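Local coordinates for protein aromatic-amino-acid:2-oxoglutarate transaminase (Candida albicans, PDB 6HND) that probably transfers amino groups between aromatic amino acids or 2-aminoadipate and 2-oxo acids, with pyridoxal 5'-phosphate as cofactor, at residues Leu412-Tyr415 with Ser416-Ser420; Leu459-Leu462 with Ile463-Ile467; Ile502-Ser505 with Gly506-Leu509; Leu479-Ser482 with Lys483-Asn487. All blocks are in the same frame, centred on the assembly; numbering follows the deposited sequence.

Contact 1: residues Leu412-Tyr415 with Ser416-Ser420; sequences LLLY and SIFES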
loop_
_atom_site.group_PDB
_atom_site.type_symbol
_atom_site.label_atom_id
_atom_site.label_comp_id
_atom_site.label_asym_id
_atom_site.label_seq_id
_atom_site.Cartn_x
_atom_site.Cartn_y
_atom_site.Cartn_z
ATOM N N LEU B 412 33.583 14.862 1.961
ATOM C CA LEU B 412 34.443 13.969 2.775
ATOM C C LEU B 412 34.787 12.720 1.950
ATOM O O LEU B 412 35.982 12.464 1.706
ATOM C CB LEU B 412 33.686 13.614 4.054
ATOM C CG LEU B 412 34.539 13.220 5.251
ATOM C CD1 LEU B 412 35.489 14.350 5.654
ATOM C CD2 LEU B 412 33.627 12.828 6.408
ATOM N N LEU B 413 33.776 11.995 1.470
ATOM C CA LEU B 413 34.001 10.765 0.664
ATOM C C LEU B 413 34.890 11.106 -0.536
ATOM O O LEU B 413 35.798 10.306 -0.839
ATOM C CB LEU B 413 32.658 10.185 0.225
ATOM C CG LEU B 413 32.748 8.992 -0.713
ATOM C CD1 LEU B 413 33.444 7.832 -0.017
ATOM C CD2 LEU B 413 31.362 8.600 -1.212
ATOM N N LEU B 414 34.626 12.240 -1.197
ATOM C CA LEU B 414 35.424 12.693 -2.371
ATOM C C LEU B 414 36.876 12.983 -1.939
ATOM O O LEU B 414 37.776 12.576 -2.694
ATOM C CB LEU B 414 34.760 13.890 -3.076
ATOM C CG LEU B 414 34.020 13.530 -4.369
ATOM C CD1 LEU B 414 32.788 12.699 -4.068
ATOM C CD2 LEU B 414 33.637 14.758 -5.156
ATOM N N TYR B 415 37.094 13.639 -0.788
ATOM C CA TYR B 415 38.440 13.879 -0.206
ATOM C C TYR B 415 39.115 12.511 0.009
ATOM O O TYR B 415 40.186 12.251 -0.576
ATOM C CB TYR B 415 38.334 14.720 1.071
ATOM C CG TYR B 415 39.643 14.989 1.783
ATOM C CD1 TYR B 415 40.525 15.947 1.307
ATOM C CD2 TYR B 415 39.994 14.299 2.935
ATOM C CE1 TYR B 415 41.732 16.186 1.937
ATOM C CE2 TYR B 415 41.198 14.529 3.580
ATOM C CZ TYR B 415 42.070 15.479 3.077
ATOM O OH TYR B 415 43.266 15.729 3.685
ATOM N N SER B 416 38.468 11.608 0.740
ATOM C CA SER B 416 39.025 10.265 1.057
ATOM C C SER B 416 39.547 9.613 -0.227
ATOM O O SER B 416 40.496 8.833 -0.131
ATOM C CB SER B 416 38.036 9.373 1.759
ATOM O OG SER B 416 37.028 8.931 0.867
ATOM N N ILE B 417 38.970 9.946 -1.387
ATOM C CA ILE B 417 39.298 9.296 -2.688
ATOM C C ILE B 417 40.449 10.079 -3.324
ATOM O O ILE B 417 41.420 9.426 -3.799
ATOM C CB ILE B 417 38.054 9.174 -3.602
ATOM C CG1 ILE B 417 37.051 8.135 -3.080
ATOM C CG2 ILE B 417 38.456 8.879 -5.048
ATOM C CD1 ILE B 417 35.650 8.285 -3.641
ATOM N N PHE B 418 40.355 11.412 -3.338
ATOM C CA PHE B 418 41.341 12.306 -4.005
ATOM C C PHE B 418 42.739 12.141 -3.374
ATOM O O PHE B 418 43.730 12.251 -4.111
ATOM C CB PHE B 418 40.859 13.760 -3.988
ATOM C CG PHE B 418 39.656 14.040 -4.857
ATOM C CD1 PHE B 418 39.473 13.379 -6.072
ATOM C CD2 PHE B 418 38.719 14.988 -4.476
ATOM C CE1 PHE B 418 38.379 13.660 -6.873
ATOM C CE2 PHE B 418 37.627 15.278 -5.284
ATOM C CZ PHE B 418 37.449 14.602 -6.474
ATOM N N GLU B 419 42.798 11.927 -2.058
ATOM C CA GLU B 419 44.027 11.705 -1.248
ATOM C C GLU B 419 44.646 10.329 -1.541
ATOM O O GLU B 419 45.780 10.130 -1.130
ATOM C CB GLU B 419 43.690 11.784 0.247
ATOM C CG GLU B 419 43.424 13.199 0.732
ATOM C CD GLU B 419 44.649 14.107 0.766
ATOM O OE1 GLU B 419 45.547 13.879 1.605
ATOM O OE2 GLU B 419 44.715 15.011 -0.062
ATOM N N SER B 420 43.906 9.400 -2.162
ATOM C CA SER B 420 44.318 7.995 -2.426
ATOM C C SER B 420 45.354 7.915 -3.556
ATOM O O SER B 420 45.313 8.745 -4.490
ATOM C CB SER B 420 43.120 7.123 -2.753
ATOM O OG SER B 420 42.759 7.225 -4.140
#

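Contact 2: residues Leu459-Leu462 with Ile463-Ile467; sequences LWKL and ISYGI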
loop_
_atom_site.group_PDB
_atom_site.type_symbol
_atom_site.label_atom_id
_atom_site.label_comp_id
_atom_site.label_asym_id
_atom_site.label_seq_id
_atom_site.Cartn_x
_atom_site.Cartn_y
_atom_site.Cartn_z
ATOM N N LEU B 459 34.995 -6.530 -7.679
ATOM C CA LEU B 459 33.938 -6.514 -6.635
ATOM C C LEU B 459 34.340 -7.489 -5.515
ATOM O O LEU B 459 34.326 -7.070 -4.336
ATOM C CB LEU B 459 32.580 -6.879 -7.238
ATOM C CG LEU B 459 31.388 -6.715 -6.287
ATOM C CD1 LEU B 459 31.235 -5.267 -5.832
ATOM C CD2 LEU B 459 30.092 -7.224 -6.926
ATOM N N TRP B 460 34.728 -8.725 -5.858
ATOM C CA TRP B 460 35.218 -9.705 -4.854
ATOM C C TRP B 460 36.330 -9.061 -4.009
ATOM O O TRP B 460 36.280 -9.208 -2.785
ATOM C CB TRP B 460 35.704 -10.992 -5.513
ATOM C CG TRP B 460 34.606 -11.848 -6.043
ATOM C CD1 TRP B 460 34.359 -12.166 -7.350
ATOM C CD2 TRP B 460 33.600 -12.507 -5.261
ATOM N NE1 TRP B 460 33.272 -12.991 -7.426
ATOM C CE2 TRP B 460 32.780 -13.209 -6.166
ATOM C CE3 TRP B 460 33.313 -12.568 -3.894
ATOM C CZ2 TRP B 460 31.686 -13.958 -5.736
ATOM C CZ3 TRP B 460 32.227 -13.299 -3.474
ATOM C CH2 TRP B 460 31.426 -13.984 -4.384
ATOM N N LYS B 461 37.268 -8.339 -4.634
ATOM C CA LYS B 461 38.393 -7.653 -3.937
ATOM C C LYS B 461 37.885 -6.620 -2.909
ATOM O O LYS B 461 38.424 -6.570 -1.780
ATOM C CB LYS B 461 39.301 -6.962 -4.955
ATOM C CG LYS B 461 40.686 -6.644 -4.430
ATOM C CD LYS B 461 41.348 -7.858 -3.797
ATOM C CE LYS B 461 42.848 -7.797 -3.814
ATOM N NZ LYS B 461 43.409 -8.913 -3.029
ATOM N N LEU B 462 36.915 -5.790 -3.291
ATOM C CA LEU B 462 36.310 -4.774 -2.387
ATOM C C LEU B 462 35.687 -5.509 -1.194
ATOM O O LEU B 462 35.939 -5.090 -0.043
ATOM C CB LEU B 462 35.237 -3.953 -3.116
ATOM C CG LEU B 462 35.676 -3.123 -4.323
ATOM C CD1 LEU B 462 34.526 -2.264 -4.784
ATOM C CD2 LEU B 462 36.857 -2.248 -4.015
ATOM N N ILE B 463 34.901 -6.568 -1.454
ATOM C CA ILE B 463 34.229 -7.363 -0.376
ATOM C C ILE B 463 35.311 -7.883 0.581
ATOM O O ILE B 463 35.167 -7.639 1.792
ATOM C CB ILE B 463 33.348 -8.489 -0.940
ATOM C CG1 ILE B 463 32.193 -7.939 -1.787
ATOM C CG2 ILE B 463 32.847 -9.386 0.187
ATOM C CD1 ILE B 463 31.528 -8.977 -2.664
ATOM N N SER B 464 36.403 -8.456 0.060
ATOM C CA SER B 464 37.557 -8.942 0.873
ATOM C C SER B 464 38.215 -7.782 1.632
ATOM O O SER B 464 38.620 -8.020 2.777
ATOM C CB SER B 464 38.565 -9.739 0.079
ATOM O OG SER B 464 39.182 -8.951 -0.905
ATOM N N TYR B 465 38.218 -6.559 1.094
ATOM C CA TYR B 465 38.770 -5.359 1.794
ATOM C C TYR B 465 37.751 -4.713 2.761
ATOM O O TYR B 465 38.139 -3.763 3.465
ATOM C CB TYR B 465 39.321 -4.359 0.774
ATOM C CG TYR B 465 40.795 -4.511 0.488
ATOM C CD1 TYR B 465 41.290 -5.600 -0.221
ATOM C CD2 TYR B 465 41.698 -3.551 0.917
ATOM C CE1 TYR B 465 42.647 -5.734 -0.485
ATOM C CE2 TYR B 465 43.050 -3.656 0.641
ATOM C CZ TYR B 465 43.524 -4.757 -0.045
ATOM O OH TYR B 465 44.859 -4.842 -0.279
ATOM N N GLY B 466 36.503 -5.192 2.798
ATOM C CA GLY B 466 35.484 -4.780 3.782
ATOM C C GLY B 466 34.763 -3.500 3.391
ATOM O O GLY B 466 34.420 -2.693 4.270
ATOM N N ILE B 467 34.512 -3.318 2.107
ATOM C CA ILE B 467 33.720 -2.162 1.592
ATOM C C ILE B 467 32.685 -2.712 0.597
ATOM O O ILE B 467 33.079 -3.348 -0.427
ATOM C CB ILE B 467 34.658 -1.064 1.027
ATOM C CG1 ILE B 467 33.901 0.205 0.635
ATOM C CG2 ILE B 467 35.507 -1.589 -0.125
ATOM C CD1 ILE B 467 33.107 0.841 1.760
#

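Contact 3: residues Ile502-Ser505 with Gly506-Leu509; sequences ILES and GKRL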
loop_
_atom_site.group_PDB
_atom_site.type_symbol
_atom_site.label_atom_id
_atom_site.label_comp_id
_atom_site.label_asym_id
_atom_site.label_seq_id
_atom_site.Cartn_x
_atom_site.Cartn_y
_atom_site.Cartn_z
ATOM N N ILE B 502 33.053 7.191 6.929
ATOM C CA ILE B 502 33.132 7.699 5.528
ATOM C C ILE B 502 34.592 7.700 5.081
ATOM O O ILE B 502 34.861 7.180 3.973
ATOM C CB ILE B 502 32.470 9.075 5.394
ATOM C CG1 ILE B 502 30.955 8.912 5.566
ATOM C CG2 ILE B 502 32.862 9.720 4.067
ATOM C CD1 ILE B 502 30.192 10.194 5.696
ATOM N N LEU B 503 35.500 8.223 5.918
ATOM C CA LEU B 503 36.943 8.287 5.558
ATOM C C LEU B 503 37.428 6.854 5.359
ATOM O O LEU B 503 38.100 6.618 4.368
ATOM C CB LEU B 503 37.749 9.054 6.617
ATOM C CG LEU B 503 37.414 10.552 6.716
ATOM C CD1 LEU B 503 38.069 11.195 7.935
ATOM C CD2 LEU B 503 37.802 11.301 5.448
ATOM N N GLU B 504 37.019 5.936 6.235
ATOM C CA GLU B 504 37.528 4.544 6.262
ATOM C C GLU B 504 36.941 3.790 5.067
ATOM O O GLU B 504 37.662 2.963 4.511
ATOM C CB GLU B 504 37.204 3.869 7.601
ATOM C CG GLU B 504 37.581 2.388 7.686
ATOM C CD GLU B 504 39.043 1.997 7.479
ATOM O OE1 GLU B 504 39.949 2.868 7.580
ATOM O OE2 GLU B 504 39.274 0.800 7.211
ATOM N N SER B 505 35.682 4.076 4.700
ATOM C CA SER B 505 34.996 3.492 3.521
ATOM C C SER B 505 35.813 3.836 2.270
ATOM O O SER B 505 36.147 2.930 1.485
ATOM C CB SER B 505 33.573 3.977 3.424
ATOM O OG SER B 505 32.785 3.464 4.492
ATOM N N GLY B 506 36.148 5.106 2.104
ATOM C CA GLY B 506 36.864 5.582 0.905
ATOM C C GLY B 506 38.264 5.018 0.839
ATOM O O GLY B 506 38.709 4.684 -0.279
ATOM N N LYS B 507 38.913 4.865 2.002
ATOM C CA LYS B 507 40.246 4.220 2.116
ATOM C C LYS B 507 40.175 2.730 1.711
ATOM O O LYS B 507 40.969 2.290 0.882
ATOM C CB LYS B 507 40.769 4.410 3.534
ATOM C CG LYS B 507 42.211 3.952 3.721
ATOM C CD LYS B 507 42.686 4.073 5.156
ATOM C CE LYS B 507 44.041 3.434 5.351
ATOM N NZ LYS B 507 44.022 2.003 4.961
ATOM N N ARG B 508 39.254 1.949 2.256
ATOM C CA ARG B 508 39.142 0.521 1.877
ATOM C C ARG B 508 38.844 0.403 0.368
ATOM O O ARG B 508 39.399 -0.504 -0.295
ATOM C CB ARG B 508 38.071 -0.152 2.738
ATOM C CG ARG B 508 38.403 -0.197 4.226
ATOM C CD ARG B 508 37.314 -0.987 4.950
ATOM N NE ARG B 508 37.433 -1.010 6.400
ATOM C CZ ARG B 508 36.629 -1.687 7.226
ATOM N NH1 ARG B 508 35.601 -2.394 6.779
ATOM N NH2 ARG B 508 36.848 -1.641 8.522
ATOM N N LEU B 509 37.991 1.280 -0.162
ATOM C CA LEU B 509 37.575 1.285 -1.588
ATOM C C LEU B 509 38.826 1.378 -2.448
ATOM O O LEU B 509 39.063 0.506 -3.293
ATOM C CB LEU B 509 36.666 2.490 -1.828
ATOM C CG LEU B 509 36.108 2.634 -3.240
ATOM C CD1 LEU B 509 35.387 1.369 -3.684
ATOM C CD2 LEU B 509 35.176 3.838 -3.308
HETATM O O HOH W 1 41.784 -0.196 6.031
#

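Contact 4: residues Leu479-Ser482 with Lys483-Asn487; sequences LEFS and KDRSN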
loop_
_atom_site.group_PDB
_atom_site.type_symbol
_atom_site.label_atom_id
_atom_site.label_comp_id
_atom_site.label_asym_id
_atom_site.label_seq_id
_atom_site.Cartn_x
_atom_site.Cartn_y
_atom_site.Cartn_z
ATOM N N LEU B 479 22.116 -5.228 -20.297
ATOM C CA LEU B 479 23.524 -5.433 -19.913
ATOM C C LEU B 479 24.413 -5.353 -21.157
ATOM O O LEU B 479 25.400 -4.618 -21.094
ATOM C CB LEU B 479 23.636 -6.784 -19.201
ATOM C CG LEU B 479 24.995 -7.063 -18.556
ATOM C CD1 LEU B 479 25.527 -5.818 -17.852
ATOM C CD2 LEU B 479 24.903 -8.237 -17.588
ATOM N N GLU B 480 24.073 -6.055 -22.244
ATOM C CA GLU B 480 24.898 -6.062 -23.484
ATOM C C GLU B 480 25.024 -4.621 -23.976
ATOM O O GLU B 480 26.144 -4.163 -24.289
ATOM C CB GLU B 480 24.295 -6.968 -24.566
ATOM C CG GLU B 480 25.001 -8.314 -24.693
ATOM C CD GLU B 480 26.480 -8.213 -25.047
ATOM O OE1 GLU B 480 27.278 -8.872 -24.361
ATOM O OE2 GLU B 480 26.832 -7.441 -25.987
ATOM N N PHE B 481 23.910 -3.904 -24.003
ATOM C CA PHE B 481 23.891 -2.516 -24.508
ATOM C C PHE B 481 24.893 -1.646 -23.744
ATOM O O PHE B 481 25.593 -0.875 -24.401
ATOM C CB PHE B 481 22.500 -1.922 -24.342
ATOM C CG PHE B 481 22.335 -0.559 -24.956
ATOM C CD1 PHE B 481 22.086 -0.420 -26.318
ATOM C CD2 PHE B 481 22.382 0.576 -24.160
ATOM C CE1 PHE B 481 21.894 0.841 -26.872
ATOM C CE2 PHE B 481 22.155 1.828 -24.711
ATOM C CZ PHE B 481 21.917 1.961 -26.067
ATOM N N SER B 482 24.919 -1.751 -22.411
ATOM C CA SER B 482 25.603 -0.805 -21.497
ATOM C C SER B 482 26.968 -1.324 -20.998
ATOM O O SER B 482 27.645 -0.597 -20.280
ATOM C CB SER B 482 24.666 -0.498 -20.379
ATOM O OG SER B 482 23.476 0.043 -20.908
ATOM N N LYS B 483 27.357 -2.526 -21.384
ATOM C CA LYS B 483 28.619 -3.234 -21.027
ATOM C C LYS B 483 29.784 -2.243 -20.946
ATOM O O LYS B 483 30.476 -2.203 -19.899
ATOM C CB LYS B 483 28.932 -4.286 -22.108
ATOM C CG LYS B 483 29.329 -5.669 -21.628
ATOM C CD LYS B 483 30.112 -6.493 -22.653
ATOM C CE LYS B 483 29.443 -6.604 -24.010
ATOM N NZ LYS B 483 30.049 -5.684 -25.000
ATOM N N ASP B 484 30.021 -1.511 -22.038
ATOM C CA ASP B 484 31.241 -0.673 -22.210
ATOM C C ASP B 484 31.247 0.520 -21.250
ATOM O O ASP B 484 32.320 1.038 -21.054
ATOM C CB ASP B 484 31.393 -0.164 -23.639
ATOM C CG ASP B 484 31.759 -1.263 -24.617
ATOM O OD1 ASP B 484 32.401 -2.259 -24.182
ATOM O OD2 ASP B 484 31.389 -1.113 -25.800
ATOM N N ARG B 485 30.111 0.931 -20.677
ATOM C CA ARG B 485 30.039 2.066 -19.718
ATOM C C ARG B 485 29.772 1.560 -18.297
ATOM O O ARG B 485 29.496 2.398 -17.396
ATOM C CB ARG B 485 29.001 3.057 -20.243
ATOM C CG ARG B 485 29.437 3.686 -21.554
ATOM C CD ARG B 485 28.410 4.623 -22.119
ATOM N NE ARG B 485 27.224 3.889 -22.499
ATOM C CZ ARG B 485 27.122 3.064 -23.528
ATOM N NH1 ARG B 485 28.153 2.836 -24.326
ATOM N NH2 ARG B 485 25.975 2.445 -23.749
ATOM N N SER B 486 29.910 0.252 -18.077
ATOM C CA SER B 486 29.565 -0.437 -16.806
ATOM C C SER B 486 30.762 -0.422 -15.864
ATOM O O SER B 486 30.635 -1.003 -14.762
ATOM C CB SER B 486 29.109 -1.838 -17.056
ATOM O OG SER B 486 27.830 -1.822 -17.653
ATOM N N ASN B 487 31.852 0.244 -16.265
ATOM C CA ASN B 487 33.125 0.287 -15.486
ATOM C C ASN B 487 33.006 1.278 -14.319
ATOM O O ASN B 487 33.838 2.185 -14.201
ATOM C CB ASN B 487 34.325 0.603 -16.386
ATOM C CG ASN B 487 34.183 1.920 -17.128
ATOM O OD1 ASN B 487 33.085 2.271 -17.586
ATOM N ND2 ASN B 487 35.283 2.660 -17.200
HETATM O O HOH W 2 28.126 -1.486 -24.492
#

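Contact 1: residues Leu412-Tyr415 with Ser416-Ser420
Ser416 N bonds Leu412 O and Glu419 N bonds Tyr415 O at 3.0 Å, but between them the helix tightens locally: the bond of Ile417 N to Leu413 O is weak, and Leu414 O takes both Phe418 N and Ile417 N. The side chains meet about one turn apart. Ser416 holds its hydroxyl between its own N and carbonyl carbon (chi1 73°), which turns OG back to Leu413 O at 2.5 Å; a serine can thus spend its polar atom on the helix itself. Glu419 bends at chi2 and lays its aliphatic CG over a face of the Tyr415 ring, 3.7 Å from the centroid, in a CH-pi contact. Its carboxylate runs almost parallel to the ring, 7° between the planes. The Phe418 ring lies beside Leu414, with CE2 3.9 Å from Leu414 CB, and Leu414 O sits over one face of the ring. A flat apolar ring suits this place among Val430, Tyr291 and Tyr423, the two tyrosines meeting it edge-to-face. Leu413 and Ile417 also touch, CG to CD1 at 4.2 Å, and both pack on strand 438-443, on Val439 and Phe441. Ser420 then donates OG to Ile417 O at 2.6 Å, within the carbonyl plane, and caps Tyr423 N. This is a serine N-cap at the junction of two helices, beside the antiparallel sheet of what is probably the small C-terminal domain of the aminotransferase fold.

Contact 2: residues Leu459-Leu462 with Ile463-Ile467
Leu462 and Ile467 supply the apolar centre, where the last turn of the helix meets the residue that opens the strand: Leu462 CB lies 3.8 Å from Ile467 CG2, and the two side chains cross at a slant. A turn earlier, CD1 of Ile463 reaches both Leu459 CG, at 4.3 Å, and Trp460 CE3, at 4.2 Å, lying alongside the indole. Trp460 and Ile463 suit their places because the second subunit packs on them: Phe32 of that chain touches both, meeting Trp460 edge-to-face, and its Asp26 accepts from Trp460 NE1. The helix ends in a Schellman motif. Gly466, at a positive phi of 84° that glycine tolerates easily, sends a weak bond from N to Leu462 O, while Ile467 N makes the straighter one to the same oxygen, 3.1 Å and 168°. Ile467 then joins a parallel ladder with a strand of the second subunit. At the polar edge, Lys461 O takes Tyr465 N at 2.9 Å and Ser464 OG at 2.6 Å, both from one face of its plane. Lys461 runs beside the Tyr465 ring, CE to CE1 at 3.9 Å, and the two polar ends, NZ and OH, converge on the carboxylate of Glu515 in helix 499-518.

Contact 3: residues Ile502-Ser505 with Gly506-Leu509
A salt bridge one turn apart on the C-terminal helix 499-518 joins Glu504 to Arg508. OE2 of Glu504 receives NE of Arg508 at 2.7 Å and 163°, on the lone pair facing away from the other carboxylate oxygen. It approaches the guanidinium at its edge and in its plane, while the carboxylate itself stands almost upright to that plane, 82° away. Glu504 starts with CG opposite its backbone N, and a bend at chi2 (59°) brings the carboxylate round to Arg508; the arginine stays extended from CG to NE. This i to i+4 spacing brings opposite charges together on one helical face, beside the backbone bond from Arg508 N to Glu504 O at 2.9 Å. Arginine suits the place because it has donors to spare: NH1 goes on to Gly466 O and to Lys37 O of the second subunit, whose Leu39 packs on both members of the pair. A water bonds OE2 of Glu504 at 2.9 Å and, weakly, NZ of Lys507 at 3.3 Å; that lysine's salt bridge is with Asp511. Both buried, Ser505 returns OG to Glu501 O, while Gly506, whose N bonds Ile502 O at 3.1 Å, presents a bare backbone to helix 392-418.

Contact 4: residues Leu479-Ser482 with Lys483-Asn487
A turn at chi3 of Arg485 (-66°) brings the NH2 end of its guanidinium back to Phe481 and Ser482. Separately, the chi1 of Ser486 (-72°) sets OG beside its own N, facing Ser482 O. That carbonyl is the hub. Ser486 OG reaches it at 2.9 Å and Arg485 N at 2.9 Å, from opposite faces of its plane, so two donors grip one oxygen at the end of the short helix 479-482. A small hydroxyl is apt here, since it can sit close above a carbonyl in a tight turn. At the start of helix 479-482, Asp478 OD1 accepts a hydrogen bond from Phe481 N, and after the helix the chain continues as successive turns, Ser486 N bonding Lys483 O, before strand 488-492 of the antiparallel sheet. The guanidinium of Arg485 stands at 83° to the Phe481 ring, its NH2 4.0 Å from CE2. Its charge is met by OE1 of Glu188, which also accepts from Ser482 OG; these turns are thereby tied to the large mixed sheet through the residue just past the C-terminal end of its strand 183-187. Toward the surface, Glu480 and Lys483 lie alongside each other. Their salt bridge is long, NZ to OE2 at 3.8 Å, and the closer approach is that of Lys483 CE to Glu480 OE1, 3.2 Å. A water donates to Phe481 O at 2.6 Å and accepts from Asp484 N at 3.1 Å, bridging the turn.

The centres of contacts 1, 2 and 3 lie 8 to 18 Å apart; that of contact 4 is 21 to 26 Å from them, and it touches none. Contact 3 links the other two: its Gly506 admits Ser416 of contact 1, OG to CA at 3.4 Å, while Arg508 and Ser505 meet Gly466 and Ile467 of contact 2. Leu413, Leu414, Ile417, Leu462, Ile467, Ser505 and Gly506 are buried, whereas Glu419, Leu503, Lys507, Glu480 and Asp484 are exposed. Contact 2 packs apolar groups against the second subunit, with six residues in reach; contact 3 brings a charged pair there, and contact 1 only Leu413. Contact 1 combines aromatic packing with a serine N-cap and a serine bonded back to its own helix; contact 4 is mainly polar.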